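Local coordinates for protein tryptophan synthase alpha-subunit (Pyrococcus furiosus, PDB 1GEQ) that catalyses the aldol cleavage of indoleglycerol phosphate to indole and glyceraldehyde 3-phosphate, as the alpha subunit of tryptophan synthase, at residues A[2-10]-A[215-224]; A[20-31]-A[232-243]. All blocks are in the same frame, centred on the assembly; numbering follows the deposited sequence.

Interaction 1 (A[2-10]-A[215-224])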
loop_
_atom_site.group_PDB
_atom_site.type_symbol
_atom_site.label_atom_id
_atom_site.label_comp_id
_atom_site.label_asym_id
_atom_site.label_seq_id
_atom_site.Cartn_x
_atom_site.Cartn_y
_atom_site.Cartn_z
ATOM N N PHE A 2 11.548 3.572 -3.334
ATOM C CA PHE A 2 11.849 2.224 -3.793
ATOM C C PHE A 2 12.570 2.289 -5.148
ATOM O O PHE A 2 12.480 3.304 -5.850
ATOM C CB PHE A 2 10.545 1.418 -3.915
ATOM C CG PHE A 2 9.467 2.117 -4.713
ATOM C CD1 PHE A 2 9.528 2.160 -6.105
ATOM C CD2 PHE A 2 8.408 2.753 -4.069
ATOM C CE1 PHE A 2 8.555 2.826 -6.840
ATOM C CE2 PHE A 2 7.420 3.422 -4.795
ATOM C CZ PHE A 2 7.493 3.462 -6.187
ATOM N N LYS A 3 13.272 1.214 -5.513
ATOM C CA LYS A 3 13.992 1.162 -6.792
ATOM C C LYS A 3 13.020 1.176 -7.963
ATOM O O LYS A 3 11.921 0.631 -7.861
ATOM C CB LYS A 3 14.811 -0.129 -6.918
ATOM C CG LYS A 3 15.726 -0.481 -5.756
ATOM C CD LYS A 3 16.388 -1.828 -6.042
ATOM C CE LYS A 3 17.270 -2.306 -4.892
ATOM N NZ LYS A 3 17.894 -3.630 -5.212
ATOM N N ASP A 4 13.437 1.783 -9.077
ATOM C CA ASP A 4 12.591 1.814 -10.264
ATOM C C ASP A 4 12.379 0.385 -10.749
ATOM O O ASP A 4 13.304 -0.444 -10.705
ATOM C CB ASP A 4 13.246 2.647 -11.380
ATOM C CG ASP A 4 13.045 4.141 -11.187
ATOM O OD1 ASP A 4 13.718 4.930 -11.884
ATOM O OD2 ASP A 4 12.215 4.531 -10.337
ATOM N N GLY A 5 11.155 0.106 -11.199
ATOM C CA GLY A 5 10.812 -1.212 -11.696
ATOM C C GLY A 5 10.387 -2.187 -10.610
ATOM O O GLY A 5 10.218 -3.380 -10.862
ATOM N N SER A 6 10.201 -1.673 -9.400
ATOM C CA SER A 6 9.827 -2.492 -8.259
ATOM C C SER A 6 8.394 -3.010 -8.221
ATOM O O SER A 6 7.449 -2.343 -8.665
ATOM C CB SER A 6 10.077 -1.717 -6.957
ATOM O OG SER A 6 11.456 -1.542 -6.705
ATOM N N LEU A 7 8.254 -4.212 -7.673
ATOM C CA LEU A 7 6.943 -4.806 -7.488
ATOM C C LEU A 7 6.709 -4.498 -6.018
ATOM O O LEU A 7 7.607 -4.678 -5.185
ATOM C CB LEU A 7 6.980 -6.317 -7.730
ATOM C CG LEU A 7 5.735 -6.861 -8.428
ATOM C CD1 LEU A 7 5.678 -6.290 -9.835
ATOM C CD2 LEU A 7 5.771 -8.383 -8.477
ATOM N N ILE A 8 5.510 -4.019 -5.697
ATOM C CA ILE A 8 5.180 -3.646 -4.331
ATOM C C ILE A 8 3.963 -4.428 -3.862
ATOM O O ILE A 8 2.834 -4.101 -4.217
ATOM C CB ILE A 8 4.873 -2.130 -4.257
ATOM C CG1 ILE A 8 6.081 -1.344 -4.783
ATOM C CG2 ILE A 8 4.504 -1.726 -2.831
ATOM C CD1 ILE A 8 5.769 0.105 -5.121
ATOM N N PRO A 9 4.184 -5.481 -3.061
ATOM C CA PRO A 9 3.038 -6.258 -2.586
ATOM C C PRO A 9 2.206 -5.484 -1.568
ATOM O O PRO A 9 2.738 -4.666 -0.805
ATOM C CB PRO A 9 3.688 -7.493 -1.944
ATOM C CG PRO A 9 5.089 -7.554 -2.561
ATOM C CD PRO A 9 5.458 -6.095 -2.654
ATOM N N TYR A 10 0.897 -5.721 -1.582
ATOM C CA TYR A 10 0.001 -5.127 -0.601
ATOM C C TYR A 10 -0.612 -6.337 0.100
ATOM O O TYR A 10 -1.011 -7.297 -0.563
ATOM C CB TYR A 10 -1.145 -4.329 -1.235
ATOM C CG TYR A 10 -2.284 -4.137 -0.245
ATOM C CD1 TYR A 10 -2.287 -3.069 0.653
ATOM C CD2 TYR A 10 -3.285 -5.113 -0.115
ATOM C CE1 TYR A 10 -3.248 -2.979 1.666
ATOM C CE2 TYR A 10 -4.241 -5.033 0.892
ATOM C CZ TYR A 10 -4.217 -3.970 1.783
ATOM O OH TYR A 10 -5.139 -3.925 2.812
ATOM N N ASN A 215 7.027 3.961 -11.817
ATOM C CA ASN A 215 8.273 3.638 -11.129
ATOM C C ASN A 215 8.088 2.341 -10.355
ATOM O O ASN A 215 9.034 1.566 -10.184
ATOM C CB ASN A 215 8.662 4.758 -10.167
ATOM C CG ASN A 215 8.811 6.105 -10.867
ATOM O OD1 ASN A 215 7.858 6.875 -10.962
ATOM N ND2 ASN A 215 10.009 6.383 -11.365
ATOM N N GLY A 216 6.857 2.096 -9.912
ATOM C CA GLY A 216 6.572 0.885 -9.160
ATOM C C GLY A 216 5.152 0.405 -9.419
ATOM O O GLY A 216 4.266 1.205 -9.707
ATOM N N VAL A 217 4.954 -0.906 -9.324
ATOM C CA VAL A 217 3.644 -1.503 -9.550
ATOM C C VAL A 217 3.210 -2.255 -8.291
ATOM O O VAL A 217 3.893 -3.178 -7.833
ATOM C CB VAL A 217 3.672 -2.478 -10.758
ATOM C CG1 VAL A 217 2.267 -3.058 -11.011
ATOM C CG2 VAL A 217 4.164 -1.741 -12.010
ATOM N N VAL A 218 2.092 -1.835 -7.709
ATOM C CA VAL A 218 1.573 -2.485 -6.511
ATOM C C VAL A 218 0.765 -3.711 -6.941
ATOM O O VAL A 218 0.086 -3.690 -7.966
ATOM C CB VAL A 218 0.672 -1.516 -5.697
ATOM C CG1 VAL A 218 -0.019 -2.259 -4.550
ATOM C CG2 VAL A 218 1.518 -0.383 -5.132
ATOM N N VAL A 219 0.882 -4.794 -6.177
ATOM C CA VAL A 219 0.141 -6.015 -6.475
ATOM C C VAL A 219 -0.587 -6.354 -5.181
ATOM O O VAL A 219 0.021 -6.801 -4.207
ATOM C CB VAL A 219 1.076 -7.184 -6.877
ATOM C CG1 VAL A 219 0.246 -8.417 -7.263
ATOM C CG2 VAL A 219 1.957 -6.759 -8.068
ATOM N N GLY A 220 -1.889 -6.109 -5.178
ATOM C CA GLY A 220 -2.672 -6.360 -3.993
ATOM C C GLY A 220 -3.776 -7.386 -4.151
ATOM O O GLY A 220 -3.661 -8.491 -3.629
ATOM N N SER A 221 -4.836 -7.028 -4.870
ATOM C CA SER A 221 -5.969 -7.931 -5.051
ATOM C C SER A 221 -5.570 -9.311 -5.568
ATOM O O SER A 221 -6.137 -10.314 -5.148
ATOM C CB SER A 221 -7.010 -7.293 -5.985
ATOM O OG SER A 221 -6.472 -7.045 -7.268
ATOM N N ALA A 222 -4.588 -9.376 -6.461
ATOM C CA ALA A 222 -4.163 -10.666 -7.000
ATOM C C ALA A 222 -3.563 -11.550 -5.914
ATOM O O ALA A 222 -3.617 -12.773 -6.001
ATOM C CB ALA A 222 -3.160 -10.469 -8.136
ATOM N N LEU A 223 -2.994 -10.938 -4.884
ATOM C CA LEU A 223 -2.395 -11.704 -3.800
ATOM C C LEU A 223 -3.409 -12.004 -2.703
ATOM O O LEU A 223 -3.486 -13.129 -2.206
ATOM C CB LEU A 223 -1.210 -10.940 -3.192
ATOM C CG LEU A 223 -0.062 -10.577 -4.133
ATOM C CD1 LEU A 223 0.969 -9.750 -3.367
ATOM C CD2 LEU A 223 0.564 -11.832 -4.703
ATOM N N VAL A 224 -4.173 -10.992 -2.310
ATOM C CA VAL A 224 -5.156 -11.181 -1.253
ATOM C C VAL A 224 -6.213 -12.211 -1.659
ATOM O O VAL A 224 -6.771 -12.893 -0.806
ATOM C CB VAL A 224 -5.827 -9.839 -0.871
ATOM C CG1 VAL A 224 -4.768 -8.862 -0.358
ATOM C CG2 VAL A 224 -6.536 -9.259 -2.067
#

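Interaction 2 (A[20-31]-A[232-243])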
loop_
_atom_site.group_PDB
_atom_site.type_symbol
_atom_site.label_atom_id
_atom_site.label_comp_id
_atom_site.label_asym_id
_atom_site.label_seq_id
_atom_site.Cartn_x
_atom_site.Cartn_y
_atom_site.Cartn_z
ATOM N N SER A 20 0.478 -15.356 10.192
ATOM C CA SER A 20 0.513 -15.687 8.777
ATOM C C SER A 20 0.982 -14.474 7.977
ATOM O O SER A 20 1.764 -14.614 7.044
ATOM C CB SER A 20 -0.869 -16.144 8.303
ATOM O OG SER A 20 -1.224 -17.379 8.920
ATOM N N THR A 21 0.509 -13.287 8.357
ATOM C CA THR A 21 0.895 -12.059 7.674
ATOM C C THR A 21 2.416 -11.953 7.663
ATOM O O THR A 21 3.021 -11.733 6.618
ATOM C CB THR A 21 0.310 -10.808 8.370
ATOM O OG1 THR A 21 -1.119 -10.891 8.388
ATOM C CG2 THR A 21 0.719 -9.542 7.618
ATOM N N LEU A 22 3.027 -12.106 8.835
ATOM C CA LEU A 22 4.483 -12.048 8.953
ATOM C C LEU A 22 5.119 -13.084 8.030
ATOM O O LEU A 22 6.058 -12.777 7.294
ATOM C CB LEU A 22 4.910 -12.297 10.406
ATOM C CG LEU A 22 6.413 -12.300 10.712
ATOM C CD1 LEU A 22 7.052 -11.009 10.202
ATOM C CD2 LEU A 22 6.628 -12.451 12.218
ATOM N N ASN A 23 4.603 -14.312 8.064
ATOM C CA ASN A 23 5.118 -15.376 7.215
ATOM C C ASN A 23 5.031 -14.994 5.739
ATOM O O ASN A 23 5.942 -15.284 4.958
ATOM C CB ASN A 23 4.338 -16.676 7.441
ATOM C CG ASN A 23 4.681 -17.346 8.756
ATOM O OD1 ASN A 23 5.608 -16.934 9.457
ATOM N ND2 ASN A 23 3.939 -18.392 9.094
ATOM N N PHE A 24 3.931 -14.358 5.350
ATOM C CA PHE A 24 3.769 -13.954 3.957
ATOM C C PHE A 24 4.813 -12.903 3.593
ATOM O O PHE A 24 5.430 -12.985 2.536
ATOM C CB PHE A 24 2.365 -13.379 3.707
ATOM C CG PHE A 24 1.238 -14.351 3.977
ATOM C CD1 PHE A 24 1.424 -15.727 3.830
ATOM C CD2 PHE A 24 -0.028 -13.885 4.322
ATOM C CE1 PHE A 24 0.363 -16.619 4.019
ATOM C CE2 PHE A 24 -1.093 -14.768 4.512
ATOM C CZ PHE A 24 -0.896 -16.140 4.364
ATOM N N LEU A 25 5.000 -11.914 4.461
ATOM C CA LEU A 25 5.967 -10.848 4.207
ATOM C C LEU A 25 7.386 -11.383 4.015
ATOM O O LEU A 25 8.093 -10.989 3.082
ATOM C CB LEU A 25 5.950 -9.833 5.356
ATOM C CG LEU A 25 4.682 -8.989 5.531
ATOM C CD1 LEU A 25 4.848 -8.066 6.723
ATOM C CD2 LEU A 25 4.411 -8.199 4.267
ATOM N N LEU A 26 7.802 -12.280 4.901
ATOM C CA LEU A 26 9.137 -12.862 4.818
ATOM C C LEU A 26 9.316 -13.649 3.522
ATOM O O LEU A 26 10.397 -13.660 2.938
ATOM C CB LEU A 26 9.381 -13.762 6.035
ATOM C CG LEU A 26 9.501 -12.981 7.350
ATOM C CD1 LEU A 26 9.410 -13.919 8.545
ATOM C CD2 LEU A 26 10.818 -12.225 7.356
ATOM N N ALA A 27 8.255 -14.298 3.059
ATOM C CA ALA A 27 8.347 -15.067 1.825
ATOM C C ALA A 27 8.396 -14.195 0.566
ATOM O O ALA A 27 9.021 -14.574 -0.427
ATOM C CB ALA A 27 7.181 -16.046 1.732
ATOM N N LEU A 28 7.738 -13.037 0.596
ATOM C CA LEU A 28 7.718 -12.157 -0.574
ATOM C C LEU A 28 8.827 -11.106 -0.581
ATOM O O LEU A 28 9.073 -10.457 -1.603
ATOM C CB LEU A 28 6.370 -11.436 -0.671
ATOM C CG LEU A 28 5.111 -12.290 -0.850
ATOM C CD1 LEU A 28 3.872 -11.400 -0.816
ATOM C CD2 LEU A 28 5.195 -13.048 -2.161
ATOM N N ASP A 29 9.495 -10.938 0.552
ATOM C CA ASP A 29 10.544 -9.936 0.665
ATOM C C ASP A 29 11.605 -9.937 -0.441
ATOM O O ASP A 29 11.966 -8.878 -0.943
ATOM C CB ASP A 29 11.241 -10.056 2.017
ATOM C CG ASP A 29 12.042 -8.815 2.366
ATOM O OD1 ASP A 29 13.051 -8.933 3.087
ATOM O OD2 ASP A 29 11.650 -7.716 1.917
ATOM N N GLU A 30 12.095 -11.111 -0.832
ATOM C CA GLU A 30 13.130 -11.166 -1.865
ATOM C C GLU A 30 12.689 -10.665 -3.238
ATOM O O GLU A 30 13.527 -10.447 -4.109
ATOM C CB GLU A 30 13.689 -12.584 -2.012
ATOM C CG GLU A 30 12.680 -13.621 -2.450
ATOM C CD GLU A 30 13.343 -14.920 -2.882
ATOM O OE1 GLU A 30 12.869 -16.002 -2.474
ATOM O OE2 GLU A 30 14.336 -14.855 -3.637
ATOM N N TYR A 31 11.389 -10.479 -3.438
ATOM C CA TYR A 31 10.903 -9.999 -4.729
ATOM C C TYR A 31 10.399 -8.562 -4.642
ATOM O O TYR A 31 10.175 -7.920 -5.667
ATOM C CB TYR A 31 9.731 -10.845 -5.246
ATOM C CG TYR A 31 9.924 -12.338 -5.251
ATOM C CD1 TYR A 31 9.385 -13.129 -4.239
ATOM C CD2 TYR A 31 10.589 -12.970 -6.302
ATOM C CE1 TYR A 31 9.493 -14.518 -4.275
ATOM C CE2 TYR A 31 10.706 -14.360 -6.347
ATOM C CZ TYR A 31 10.153 -15.125 -5.329
ATOM O OH TYR A 31 10.245 -16.498 -5.373
ATOM N N ARG A 232 -3.838 -19.773 5.684
ATOM C CA ARG A 232 -2.485 -19.947 6.207
ATOM C C ARG A 232 -1.532 -20.668 5.260
ATOM O O ARG A 232 -0.316 -20.530 5.374
ATOM C CB ARG A 232 -2.554 -20.696 7.535
ATOM C CG ARG A 232 -3.552 -20.100 8.507
ATOM C CD ARG A 232 -3.663 -20.964 9.741
ATOM N NE ARG A 232 -2.438 -20.922 10.527
ATOM C CZ ARG A 232 -2.314 -20.254 11.668
ATOM N NH1 ARG A 232 -3.347 -19.581 12.155
ATOM N NH2 ARG A 232 -1.158 -20.254 12.319
ATOM N N GLU A 233 -2.084 -21.429 4.324
ATOM C CA GLU A 233 -1.287 -22.188 3.357
ATOM C C GLU A 233 -1.046 -21.454 2.032
ATOM O O GLU A 233 -0.692 -22.075 1.029
ATOM C CB GLU A 233 -1.986 -23.512 3.049
ATOM C CG GLU A 233 -2.036 -24.497 4.201
ATOM C CD GLU A 233 -0.684 -25.117 4.488
ATOM O OE1 GLU A 233 0.093 -24.534 5.275
ATOM O OE2 GLU A 233 -0.394 -26.188 3.911
ATOM N N ALA A 234 -1.229 -20.142 2.029
ATOM C CA ALA A 234 -1.065 -19.341 0.816
ATOM C C ALA A 234 0.378 -19.059 0.391
ATOM O O ALA A 234 0.658 -18.845 -0.791
ATOM C CB ALA A 234 -1.826 -18.018 0.986
ATOM N N THR A 235 1.285 -19.077 1.360
ATOM C CA THR A 235 2.699 -18.781 1.126
ATOM C C THR A 235 3.290 -19.197 -0.221
ATOM O O THR A 235 3.713 -18.351 -1.009
ATOM C CB THR A 235 3.561 -19.390 2.238
ATOM O OG1 THR A 235 3.011 -19.031 3.509
ATOM C CG2 THR A 235 4.985 -18.860 2.161
ATOM N N GLU A 236 3.325 -20.495 -0.488
ATOM C CA GLU A 236 3.903 -20.988 -1.733
ATOM C C GLU A 236 3.191 -20.455 -2.973
ATOM O O GLU A 236 3.827 -20.182 -3.993
ATOM C CB GLU A 236 3.884 -22.517 -1.754
ATOM C CG GLU A 236 4.101 -23.158 -0.390
ATOM C CD GLU A 236 2.902 -22.968 0.533
ATOM O OE1 GLU A 236 3.058 -22.364 1.614
ATOM O OE2 GLU A 236 1.798 -23.422 0.170
ATOM N N PHE A 237 1.874 -20.307 -2.901
ATOM C CA PHE A 237 1.139 -19.813 -4.052
ATOM C C PHE A 237 1.381 -18.319 -4.274
ATOM O O PHE A 237 1.306 -17.839 -5.402
ATOM C CB PHE A 237 -0.356 -20.111 -3.905
ATOM C CG PHE A 237 -0.658 -21.577 -3.685
ATOM C CD1 PHE A 237 -0.810 -22.084 -2.398
ATOM C CD2 PHE A 237 -0.739 -22.454 -4.764
ATOM C CE1 PHE A 237 -1.039 -23.444 -2.189
ATOM C CE2 PHE A 237 -0.968 -23.818 -4.564
ATOM C CZ PHE A 237 -1.117 -24.311 -3.274
ATOM N N LEU A 238 1.664 -17.589 -3.202
ATOM C CA LEU A 238 1.946 -16.160 -3.313
ATOM C C LEU A 238 3.265 -15.965 -4.064
ATOM O O LEU A 238 3.361 -15.126 -4.959
ATOM C CB LEU A 238 2.037 -15.521 -1.919
ATOM C CG LEU A 238 0.742 -15.457 -1.097
ATOM C CD1 LEU A 238 1.038 -14.959 0.317
ATOM C CD2 LEU A 238 -0.268 -14.554 -1.798
ATOM N N LYS A 239 4.276 -16.753 -3.711
ATOM C CA LYS A 239 5.576 -16.657 -4.365
ATOM C C LYS A 239 5.434 -16.989 -5.846
ATOM O O LYS A 239 5.999 -16.309 -6.703
ATOM C CB LYS A 239 6.576 -17.616 -3.701
ATOM C CG LYS A 239 6.688 -17.443 -2.190
ATOM C CD LYS A 239 7.669 -18.433 -1.555
ATOM C CE LYS A 239 9.116 -18.109 -1.919
ATOM N NZ LYS A 239 9.746 -19.192 -2.733
ATOM N N LYS A 240 4.666 -18.029 -6.152
ATOM C CA LYS A 240 4.466 -18.436 -7.535
ATOM C C LYS A 240 3.759 -17.355 -8.347
ATOM O O LYS A 240 4.065 -17.154 -9.519
ATOM C CB LYS A 240 3.678 -19.747 -7.592
ATOM C CG LYS A 240 4.536 -20.960 -7.274
ATOM C CD LYS A 240 5.469 -21.274 -8.429
ATOM C CE LYS A 240 4.727 -22.039 -9.519
ATOM N NZ LYS A 240 5.316 -21.818 -10.874
ATOM N N LYS A 241 2.823 -16.651 -7.721
ATOM C CA LYS A 241 2.104 -15.594 -8.422
ATOM C C LYS A 241 3.019 -14.390 -8.681
ATOM O O LYS A 241 2.997 -13.813 -9.768
ATOM C CB LYS A 241 0.863 -15.180 -7.619
ATOM C CG LYS A 241 0.138 -13.965 -8.165
ATOM C CD LYS A 241 -0.069 -14.010 -9.677
ATOM C CE LYS A 241 -1.395 -14.625 -10.084
ATOM N NZ LYS A 241 -1.764 -14.182 -11.469
ATOM N N VAL A 242 3.812 -14.004 -7.686
ATOM C CA VAL A 242 4.729 -12.881 -7.860
ATOM C C VAL A 242 5.760 -13.272 -8.917
ATOM O O VAL A 242 6.144 -12.461 -9.758
ATOM C CB VAL A 242 5.450 -12.521 -6.533
ATOM C CG1 VAL A 242 6.531 -11.478 -6.784
ATOM C CG2 VAL A 242 4.439 -11.992 -5.525
ATOM N N GLU A 243 6.196 -14.529 -8.886
ATOM C CA GLU A 243 7.166 -14.997 -9.861
ATOM C C GLU A 243 6.606 -14.853 -11.266
ATOM O O GLU A 243 7.296 -14.382 -12.172
ATOM C CB GLU A 243 7.544 -16.450 -9.578
ATOM C CG GLU A 243 8.839 -16.586 -8.811
ATOM C CD GLU A 243 9.091 -17.998 -8.317
ATOM O OE1 GLU A 243 8.797 -18.959 -9.059
ATOM O OE2 GLU A 243 9.595 -18.139 -7.184
HETATM O O HOH W 1 0.900 -19.281 7.262
#

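Interaction 1 (A[2-10]-A[215-224])
The ring of Phe2 meets Asn215 with its edge, CE1 lying 3.6 Å from Asn215 C, while CD1 of Ile8 sits over one face, 3.7 Å above the plane and displaced toward the rim. The Tyr10 ring likewise presents an edge, to Gly220 CA and Val224 CG1. Between these two rings runs the seam that closes a TIM barrel: the first strand, 6-10 here, pairs in parallel with the last, 216-219, the two crossing at -27°. Ser6 O accepts from Val217 N, Val217 O from Ile8 N, Ile8 O from Val219 N and Val219 O from Tyr10 N, a regular ladder.

Ile8 and Val218 face the barrel interior and touch the catalytic Glu36; beta-branched residues suit such an extended, packed interior. On the outer face Leu7 CG meets Val219 CG2 at 3.8 Å, and Pro9 CB leans on Leu223 CD1. Gly216 leaves room for its neighbours, since a beta carbon there would fall only 2.6 Å from Phe2 CE1. Gly5 supplies the positive phi of the type II turn from Lys3 to Ser6, and its N-H binds Asn215 O.

Beside this turn Asn215 ND2 donates an N-H to Asp4 OD2 (3.1 Å), the acceptor lying in the amide plane while the donor comes from above the carboxylate, 48° out of its plane. The same OD2 forms a salt bridge with Lys193, and Asn215 OD1 is taken by Val194 N, fixing the amide's orientation. At the other end Tyr10 has CG anti to the backbone N (chi1 161°), which brings CD2 to 4.0 Å from Val224 CG1; its hydroxyl bonds to Thr12. Where strand turns into helix, Gly220 O accepts two backbone bonds, from Leu223 N and Val224 N.

Interaction 2 (A[20-31]-A[232-243])
Phe24 and Tyr31 both hold CG anti to their own carbonyl carbon (chi1 -61° and -50°), which carries the two rings from segment 20-31 onto segment 232-243. The Phe24 ring enters between layers: Leu238 CD1 makes a CH-pi contact 4.0 Å from the ring centroid over one face, Ser20 O lies above the opposite face, and Thr235 OG1 comes in plane to the edge at CE1, 3.6 Å away. A flat aromatic fills this slot well.

Helices 18-28 and 235-246, the first and last of the chain, lie side by side in the outer layer of the TIM barrel; their segments run in similar directions, 35° apart, with axes 9.6 Å apart at closest. Small side chains permit the approach at Ala27, whose CB meets Thr235 CG2 at 3.6 Å. Farther along, Leu28 CD2 packs on Val242 CG2 while Val242 CG1 reaches Tyr31 CB, so one branched valine serves two neighbours.

At the N-terminal end the Ser20 hydroxyl lies over one face of the Arg232 guanidinium, and both also engage Asp17, by a hydrogen bond and a salt bridge respectively. A water donates to Ser20 OG and, at 2.6 Å, to Arg232 O, stitching the segments together.

At the far end the Tyr31 hydroxyl donates to Glu243 OE2 at 2.5 Å, a short bond on the anti lone pair. A phenylalanine here would probably leave Glu243 OE2 without its donor and the carboxylate freer to turn. Lys239 NZ stands 3.8 Å from Tyr31 OH, and Glu30 OE1 lies 4.5 Å from Lys239 NZ, beyond a salt bridge. The contact thus combines an apolar core with polar ends, and the nearby ammonium may well help keep the Glu243 carboxylate ionised.

From the N terminus the chain lays down strand 6-12 and then helix 18-28, and only after the rest of the barrel does it return with strand 216-219, helix 221-230 and helix 235-246. Interaction 1 closes a loop of 204 intervening residues, strand to strand; interaction 2 closes one of 200, helix to helix. Their segments alternate along the sequence, so the loops cross. The inner seam and the outer one are stacked: Leu7 CD2 packs 3.6 Å from Val242 CG1, Pro9 touches Leu28, and Leu223 meets Leu238 and Val242. Both ends of the chain are thereby joined in two layers, sheet and helices.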